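Local coordinates for outer membrane protein YopM (Yersinia pestis, PDB 1JL5) that acts as a leucine-rich-repeat effector of the plague bacterium and probably alters host cell physiology to promote bacterial survival in host tissues, at residues L143-L155 with K166-I178. Sequence-based numbering, arbitrary orientation.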
ATOM      1  N   LEU A 143     -11.767 -14.285  26.558  1.00 29.52           N
ATOM      2  CA  LEU A 143     -11.573 -15.395  27.467  1.00 29.50           C
ATOM      3  C   LEU A 143     -10.196 -15.295  28.088  1.00 30.86           C
ATOM      4  O   LEU A 143      -9.187 -15.260  27.386  1.00 30.67           O
ATOM      5  CB  LEU A 143     -11.732 -16.714  26.720  1.00 30.71           C
ATOM      6  CG  LEU A 143     -13.110 -16.905  26.087  1.00 30.59           C
ATOM      7  CD1 LEU A 143     -13.156 -18.250  25.396  1.00 31.28           C
ATOM      8  CD2 LEU A 143     -14.195 -16.811  27.158  1.00 29.41           C
ATOM      9  N   GLU A 144     -10.165 -15.220  29.410  1.00 32.63           N
ATOM     10  CA  GLU A 144      -8.913 -15.112  30.142  1.00 36.04           C
ATOM     11  C   GLU A 144      -8.456 -16.525  30.422  1.00 35.85           C
ATOM     12  O   GLU A 144      -7.269 -16.799  30.561  1.00 37.50           O
ATOM     13  CB  GLU A 144      -9.145 -14.375  31.455  1.00 38.76           C
ATOM     14  CG  GLU A 144     -10.057 -13.177  31.307  1.00 46.09           C
ATOM     15  CD  GLU A 144      -9.364 -11.880  31.630  1.00 49.03           C
ATOM     16  OE1 GLU A 144      -8.275 -11.634  31.068  1.00 52.10           O
ATOM     17  OE2 GLU A 144      -9.914 -11.107  32.441  1.00 52.20           O
ATOM     18  N   LYS A 145      -9.429 -17.421  30.505  1.00 36.28           N
ATOM     19  CA  LYS A 145      -9.161 -18.817  30.759  1.00 37.43           C
ATOM     20  C   LYS A 145     -10.321 -19.613  30.211  1.00 35.57           C
ATOM     21  O   LYS A 145     -11.393 -19.076  29.959  1.00 35.33           O
ATOM     22  CB  LYS A 145      -8.999 -19.072  32.263  1.00 40.40           C
ATOM     23  CG  LYS A 145     -10.166 -18.599  33.112  1.00 46.34           C
ATOM     24  CD  LYS A 145      -9.839 -18.697  34.601  1.00 50.14           C
ATOM     25  CE  LYS A 145     -10.940 -18.079  35.457  1.00 52.76           C
ATOM     26  NZ  LYS A 145     -10.623 -18.101  36.918  1.00 53.44           N
ATOM     27  N   LEU A 146     -10.094 -20.897  29.996  1.00 34.41           N
ATOM     28  CA  LEU A 146     -11.132 -21.764  29.484  1.00 34.08           C
ATOM     29  C   LEU A 146     -11.525 -22.725  30.583  1.00 32.94           C
ATOM     30  O   LEU A 146     -10.733 -23.012  31.476  1.00 33.02           O
ATOM     31  CB  LEU A 146     -10.616 -22.566  28.291  1.00 32.84           C
ATOM     32  CG  LEU A 146     -10.433 -21.842  26.960  1.00 34.38           C
ATOM     33  CD1 LEU A 146      -9.774 -22.789  25.967  1.00 33.47           C
ATOM     34  CD2 LEU A 146     -11.781 -21.371  26.437  1.00 33.00           C
ATOM     35  N   PRO A 147     -12.766 -23.213  30.554  1.00 32.69           N
ATOM     36  CA  PRO A 147     -13.151 -24.157  31.601  1.00 33.46           C
ATOM     37  C   PRO A 147     -12.429 -25.447  31.242  1.00 34.42           C
ATOM     38  O   PRO A 147     -11.886 -25.564  30.140  1.00 33.83           O
ATOM     39  CB  PRO A 147     -14.660 -24.269  31.418  1.00 31.69           C
ATOM     40  CG  PRO A 147     -14.820 -24.107  29.939  1.00 32.14           C
ATOM     41  CD  PRO A 147     -13.890 -22.947  29.641  1.00 32.92           C
ATOM     42  N   GLU A 148     -12.403 -26.405  32.158  1.00 35.53           N
ATOM     43  CA  GLU A 148     -11.750 -27.673  31.878  1.00 36.49           C
ATOM     44  C   GLU A 148     -12.298 -28.195  30.555  1.00 35.18           C
ATOM     45  O   GLU A 148     -13.487 -28.073  30.280  1.00 34.45           O
ATOM     46  CB  GLU A 148     -12.031 -28.666  33.003  1.00 39.53           C
ATOM     47  CG  GLU A 148     -11.498 -30.060  32.744  1.00 45.41           C
ATOM     48  CD  GLU A 148     -11.691 -30.975  33.934  1.00 48.37           C
ATOM     49  OE1 GLU A 148     -12.849 -31.137  34.378  1.00 49.93           O
ATOM     50  OE2 GLU A 148     -10.683 -31.529  34.425  1.00 51.15           O
ATOM     51  N   LEU A 149     -11.428 -28.770  29.735  1.00 34.70           N
ATOM     52  CA  LEU A 149     -11.835 -29.277  28.431  1.00 34.35           C
ATOM     53  C   LEU A 149     -11.593 -30.768  28.272  1.00 35.02           C
ATOM     54  O   LEU A 149     -12.276 -31.435  27.500  1.00 35.13           O
ATOM     55  CB  LEU A 149     -11.058 -28.552  27.329  1.00 33.60           C
ATOM     56  CG  LEU A 149     -11.054 -27.024  27.322  1.00 32.40           C
ATOM     57  CD1 LEU A 149     -10.061 -26.526  26.277  1.00 32.25           C
ATOM     58  CD2 LEU A 149     -12.449 -26.510  27.037  1.00 29.36           C
ATOM     59  N   GLN A 150     -10.613 -31.286  29.002  1.00 37.03           N
ATOM     60  CA  GLN A 150     -10.245 -32.688  28.890  1.00 39.22           C
ATOM     61  C   GLN A 150     -11.368 -33.682  29.146  1.00 39.49           C
ATOM     62  O   GLN A 150     -11.310 -34.809  28.666  1.00 40.85           O
ATOM     63  CB  GLN A 150      -9.061 -32.990  29.808  1.00 40.62           C
ATOM     64  CG  GLN A 150      -9.378 -32.973  31.284  1.00 45.14           C
ATOM     65  CD  GLN A 150      -8.142 -33.209  32.123  1.00 48.41           C
ATOM     66  OE1 GLN A 150      -7.321 -34.068  31.801  1.00 49.99           O
ATOM     67  NE2 GLN A 150      -8.003 -32.455  33.207  1.00 49.78           N
ATOM     68  N   ASN A 151     -12.390 -33.277  29.891  1.00 39.48           N
ATOM     69  CA  ASN A 151     -13.492 -34.187  30.169  1.00 39.59           C
ATOM     70  C   ASN A 151     -14.655 -34.013  29.214  1.00 39.12           C
ATOM     71  O   ASN A 151     -15.745 -34.538  29.436  1.00 40.49           O
ATOM     72  CB  ASN A 151     -13.963 -34.027  31.609  1.00 39.12           C
ATOM     73  CG  ASN A 151     -12.888 -34.400  32.602  1.00 41.21           C
ATOM     74  OD1 ASN A 151     -12.232 -35.431  32.457  1.00 42.05           O
ATOM     75  ND2 ASN A 151     -12.701 -33.567  33.618  1.00 41.88           N
ATOM     76  N   SER A 152     -14.420 -33.269  28.143  1.00 38.28           N
ATOM     77  CA  SER A 152     -15.452 -33.063  27.143  1.00 37.87           C
ATOM     78  C   SER A 152     -15.317 -34.207  26.153  1.00 38.07           C
ATOM     79  O   SER A 152     -14.642 -34.099  25.129  1.00 38.93           O
ATOM     80  CB  SER A 152     -15.258 -31.714  26.462  1.00 36.58           C
ATOM     81  OG  SER A 152     -15.383 -30.678  27.417  1.00 36.45           O
ATOM     82  N   SER A 153     -15.967 -35.312  26.490  1.00 37.56           N
ATOM     83  CA  SER A 153     -15.934 -36.530  25.698  1.00 36.72           C
ATOM     84  C   SER A 153     -16.264 -36.364  24.224  1.00 35.79           C
ATOM     85  O   SER A 153     -15.891 -37.204  23.412  1.00 37.00           O
ATOM     86  CB  SER A 153     -16.884 -37.560  26.317  1.00 37.50           C
ATOM     87  OG  SER A 153     -16.552 -37.789  27.674  1.00 38.49           O
ATOM     88  N   PHE A 154     -16.951 -35.286  23.870  1.00 34.23           N
ATOM     89  CA  PHE A 154     -17.333 -35.087  22.481  1.00 33.28           C
ATOM     90  C   PHE A 154     -16.766 -33.812  21.881  1.00 31.27           C
ATOM     91  O   PHE A 154     -17.072 -33.474  20.742  1.00 31.38           O
ATOM     92  CB  PHE A 154     -18.857 -35.075  22.381  1.00 36.12           C
ATOM     93  CG  PHE A 154     -19.506 -36.226  23.086  1.00 39.46           C
ATOM     94  CD1 PHE A 154     -19.465 -37.506  22.542  1.00 39.77           C
ATOM     95  CD2 PHE A 154     -20.112 -36.043  24.325  1.00 39.99           C
ATOM     96  CE1 PHE A 154     -20.013 -38.587  23.222  1.00 40.90           C
ATOM     97  CE2 PHE A 154     -20.664 -37.119  25.013  1.00 41.51           C
ATOM     98  CZ  PHE A 154     -20.613 -38.393  24.461  1.00 41.03           C
ATOM     99  N   LEU A 155     -15.951 -33.102  22.653  1.00 30.19           N
ATOM    100  CA  LEU A 155     -15.356 -31.866  22.169  1.00 28.88           C
ATOM    101  C   LEU A 155     -14.383 -32.191  21.050  1.00 28.37           C
ATOM    102  O   LEU A 155     -13.278 -32.670  21.302  1.00 27.90           O
ATOM    103  CB  LEU A 155     -14.603 -31.153  23.290  1.00 28.83           C
ATOM    104  CG  LEU A 155     -15.014 -29.706  23.568  1.00 29.78           C
ATOM    105  CD1 LEU A 155     -13.915 -29.022  24.350  1.00 27.31           C
ATOM    106  CD2 LEU A 155     -15.291 -28.973  22.271  1.00 27.87           C
ATOM    107  N   LYS A 166      -3.941 -17.375  28.623  1.00 33.09           N
ATOM    108  CA  LYS A 166      -2.534 -17.437  28.996  1.00 37.03           C
ATOM    109  C   LYS A 166      -2.172 -18.912  28.952  1.00 37.44           C
ATOM    110  O   LYS A 166      -1.015 -19.281  28.760  1.00 38.21           O
ATOM    111  CB  LYS A 166      -2.326 -16.899  30.411  1.00 39.84           C
ATOM    112  CG  LYS A 166      -2.694 -15.430  30.583  1.00 45.99           C
ATOM    113  CD  LYS A 166      -1.613 -14.495  30.051  1.00 49.96           C
ATOM    114  CE  LYS A 166      -0.347 -14.561  30.901  1.00 53.09           C
ATOM    115  NZ  LYS A 166       0.685 -13.571  30.463  1.00 55.09           N
ATOM    116  N   LYS A 167      -3.183 -19.752  29.130  1.00 37.66           N
ATOM    117  CA  LYS A 167      -2.991 -21.188  29.112  1.00 38.40           C
ATOM    118  C   LYS A 167      -4.243 -21.881  28.614  1.00 36.24           C
ATOM    119  O   LYS A 167      -5.341 -21.339  28.699  1.00 35.98           O
ATOM    120  CB  LYS A 167      -2.670 -21.700  30.525  1.00 42.00           C
ATOM    121  CG  LYS A 167      -1.418 -21.086  31.125  1.00 47.93           C
ATOM    122  CD  LYS A 167      -1.070 -21.687  32.480  1.00 52.43           C
ATOM    123  CE  LYS A 167       0.272 -21.151  32.968  1.00 54.76           C
ATOM    124  NZ  LYS A 167       0.732 -21.794  34.230  1.00 57.48           N
ATOM    125  N   LEU A 168      -4.061 -23.068  28.056  1.00 33.27           N
ATOM    126  CA  LEU A 168      -5.176 -23.861  27.578  1.00 32.83           C
ATOM    127  C   LEU A 168      -5.291 -25.026  28.531  1.00 32.66           C
ATOM    128  O   LEU A 168      -4.287 -25.618  28.915  1.00 33.50           O
ATOM    129  CB  LEU A 168      -4.919 -24.407  26.177  1.00 31.45           C
ATOM    130  CG  LEU A 168      -4.973 -23.433  25.010  1.00 32.79           C
ATOM    131  CD1 LEU A 168      -4.769 -24.210  23.719  1.00 30.68           C
ATOM    132  CD2 LEU A 168      -6.322 -22.711  25.001  1.00 33.00           C
ATOM    133  N   PRO A 169      -6.513 -25.357  28.954  1.00 33.37           N
ATOM    134  CA  PRO A 169      -6.643 -26.493  29.868  1.00 33.53           C
ATOM    135  C   PRO A 169      -6.207 -27.719  29.071  1.00 33.98           C
ATOM    136  O   PRO A 169      -6.110 -27.654  27.842  1.00 33.84           O
ATOM    137  CB  PRO A 169      -8.137 -26.513  30.176  1.00 32.33           C
ATOM    138  CG  PRO A 169      -8.535 -25.073  30.023  1.00 34.03           C
ATOM    139  CD  PRO A 169      -7.800 -24.669  28.775  1.00 32.52           C
ATOM    140  N   ASP A 170      -5.931 -28.828  29.742  1.00 34.66           N
ATOM    141  CA  ASP A 170      -5.538 -30.013  29.002  1.00 34.51           C
ATOM    142  C   ASP A 170      -6.666 -30.323  28.039  1.00 33.51           C
ATOM    143  O   ASP A 170      -7.835 -30.088  28.337  1.00 32.16           O
ATOM    144  CB  ASP A 170      -5.274 -31.183  29.944  1.00 37.46           C
ATOM    145  CG  ASP A 170      -4.040 -30.966  30.784  1.00 39.69           C
ATOM    146  OD1 ASP A 170      -3.119 -30.271  30.305  1.00 41.93           O
ATOM    147  OD2 ASP A 170      -3.986 -31.491  31.912  1.00 43.89           O
ATOM    148  N   LEU A 171      -6.313 -30.840  26.873  1.00 31.88           N
ATOM    149  CA  LEU A 171      -7.304 -31.117  25.857  1.00 31.25           C
ATOM    150  C   LEU A 171      -7.958 -32.482  25.955  1.00 32.22           C
ATOM    151  O   LEU A 171      -7.351 -33.447  26.418  1.00 32.51           O
ATOM    152  CB  LEU A 171      -6.669 -30.930  24.484  1.00 30.40           C
ATOM    153  CG  LEU A 171      -6.014 -29.549  24.375  1.00 30.61           C
ATOM    154  CD1 LEU A 171      -5.224 -29.452  23.083  1.00 31.41           C
ATOM    155  CD2 LEU A 171      -7.091 -28.466  24.458  1.00 28.96           C
ATOM    156  N   PRO A 172      -9.223 -32.571  25.521  1.00 31.73           N
ATOM    157  CA  PRO A 172      -9.972 -33.825  25.555  1.00 31.17           C
ATOM    158  C   PRO A 172      -9.487 -34.739  24.442  1.00 31.54           C
ATOM    159  O   PRO A 172      -9.185 -34.278  23.343  1.00 32.21           O
ATOM    160  CB  PRO A 172     -11.407 -33.365  25.330  1.00 30.42           C
ATOM    161  CG  PRO A 172     -11.222 -32.228  24.367  1.00 29.18           C
ATOM    162  CD  PRO A 172     -10.060 -31.476  24.994  1.00 29.97           C
ATOM    163  N   PRO A 173      -9.399 -36.045  24.715  1.00 31.86           N
ATOM    164  CA  PRO A 173      -8.948 -37.018  23.720  1.00 31.19           C
ATOM    165  C   PRO A 173      -9.769 -36.937  22.443  1.00 30.25           C
ATOM    166  O   PRO A 173      -9.335 -37.384  21.385  1.00 32.31           O
ATOM    167  CB  PRO A 173      -9.138 -38.351  24.437  1.00 32.64           C
ATOM    168  CG  PRO A 173      -8.866 -37.988  25.868  1.00 32.72           C
ATOM    169  CD  PRO A 173      -9.623 -36.692  26.021  1.00 31.68           C
ATOM    170  N   SER A 174     -10.963 -36.367  22.547  1.00 28.62           N
ATOM    171  CA  SER A 174     -11.844 -36.240  21.396  1.00 28.77           C
ATOM    172  C   SER A 174     -11.442 -35.074  20.506  1.00 28.33           C
ATOM    173  O   SER A 174     -11.910 -34.959  19.373  1.00 29.44           O
ATOM    174  CB  SER A 174     -13.284 -36.033  21.858  1.00 28.45           C
ATOM    175  OG  SER A 174     -13.371 -34.915  22.725  1.00 29.05           O
ATOM    176  N   LEU A 175     -10.574 -34.213  21.019  1.00 27.86           N
ATOM    177  CA  LEU A 175     -10.147 -33.044  20.269  1.00 29.09           C
ATOM    178  C   LEU A 175      -9.577 -33.383  18.900  1.00 28.82           C
ATOM    179  O   LEU A 175      -8.603 -34.117  18.782  1.00 29.36           O
ATOM    180  CB  LEU A 175      -9.115 -32.252  21.069  1.00 30.41           C
ATOM    181  CG  LEU A 175      -8.784 -30.889  20.458  1.00 30.63           C
ATOM    182  CD1 LEU A 175     -10.063 -30.120  20.260  1.00 32.13           C
ATOM    183  CD2 LEU A 175      -7.837 -30.117  21.354  1.00 31.81           C
ATOM    184  N   GLU A 176     -10.195 -32.842  17.860  1.00 29.00           N
ATOM    185  CA  GLU A 176      -9.732 -33.085  16.508  1.00 31.34           C
ATOM    186  C   GLU A 176      -9.160 -31.794  15.969  1.00 31.60           C
ATOM    187  O   GLU A 176      -8.294 -31.786  15.093  1.00 31.84           O
ATOM    188  CB  GLU A 176     -10.888 -33.502  15.607  1.00 31.64           C
ATOM    189  CG  GLU A 176     -11.809 -34.538  16.195  1.00 35.93           C
ATOM    190  CD  GLU A 176     -12.743 -35.105  15.155  1.00 37.44           C
ATOM    191  OE1 GLU A 176     -13.183 -34.336  14.276  1.00 38.70           O
ATOM    192  OE2 GLU A 176     -13.042 -36.316  15.218  1.00 42.54           O
ATOM    193  N   PHE A 177      -9.656 -30.692  16.506  1.00 31.11           N
ATOM    194  CA  PHE A 177      -9.230 -29.398  16.037  1.00 30.76           C
ATOM    195  C   PHE A 177      -9.239 -28.366  17.134  1.00 30.11           C
ATOM    196  O   PHE A 177     -10.233 -28.191  17.838  1.00 31.11           O
ATOM    197  CB  PHE A 177     -10.152 -28.965  14.893  1.00 32.02           C
ATOM    198  CG  PHE A 177      -9.952 -27.548  14.430  1.00 34.33           C
ATOM    199  CD1 PHE A 177     -10.285 -26.472  15.250  1.00 35.03           C
ATOM    200  CD2 PHE A 177      -9.475 -27.287  13.149  1.00 35.45           C
ATOM    201  CE1 PHE A 177     -10.151 -25.161  14.804  1.00 35.46           C
ATOM    202  CE2 PHE A 177      -9.339 -25.975  12.695  1.00 36.38           C
ATOM    203  CZ  PHE A 177      -9.679 -24.912  13.524  1.00 35.81           C
ATOM    204  N   ILE A 178      -8.113 -27.690  17.291  1.00 28.35           N
ATOM    205  CA  ILE A 178      -8.042 -26.630  18.260  1.00 27.79           C
ATOM    206  C   ILE A 178      -7.325 -25.438  17.661  1.00 27.85           C
ATOM    207  O   ILE A 178      -6.199 -25.539  17.166  1.00 27.28           O
ATOM    208  CB  ILE A 178      -7.338 -27.042  19.561  1.00 27.65           C
ATOM    209  CG1 ILE A 178      -7.409 -25.869  20.543  1.00 27.68           C
ATOM    210  CG2 ILE A 178      -5.899 -27.461  19.286  1.00 27.92           C
ATOM    211  CD1 ILE A 178      -6.991 -26.198  21.943  1.00 30.29           C
TER
HETATM  212  O   HOH W   1      -5.627 -18.669  30.567  1.00 34.75           O
HETATM  213  O   HOH W   2      -7.550 -21.684  30.140  1.00 28.48           O
HETATM  214  O   HOH W   3      -9.108 -29.587  30.459  1.00 36.50           O
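Gln150 and Asp170 lie side by side, pointing the same way, with their amide and carboxylate planes 82° apart. The amide meets the CB of Asp170 rather than its carboxylate; Asp170 CB is 4.0 Å from Gln150 OE1. Gln150 CG sits between its backbone N and carbonyl carbon (chi1 71°), and the extended chain carries NE2 back to Glu148. That bond, 3.1 Å from Gln150 NE2 to Glu148 OE2, uses the anti side of the carboxylate and is tilted from both planes. It is doubtful in detail, because the Glu148 carboxylate sits too close to Asn151 in the model.

Two proline rings, Pro169 and Pro172, pack between the two segments. Pro169 places CD 3.5 Å from Leu146 CB, crossing that side chain at about a right angle, and also touches Leu149 CD1. The Leu149 carbonyl oxygen packs against CB, CG and CD of Pro172, whose CG reaches Leu155 CB at 3.7 Å. Leu146 and Leu168 run alongside, as do Leu149 and Leu171. These four leucines are buried, and Leu149 and Leu155 also touch Leu136 of strand 135-137.

Ser174 OG is 2.7 Å from Leu155 O and 2.8 Å from Ser152 O, and its proton may go to either. Three waters join the backbones. One accepts from Leu149 N and donates to Asp170 O.

Leucines packed into the interior behind parallel strands, with prolines stacked in the loops between, are characteristic of YopM's short-repeat leucine-rich-repeat solenoid.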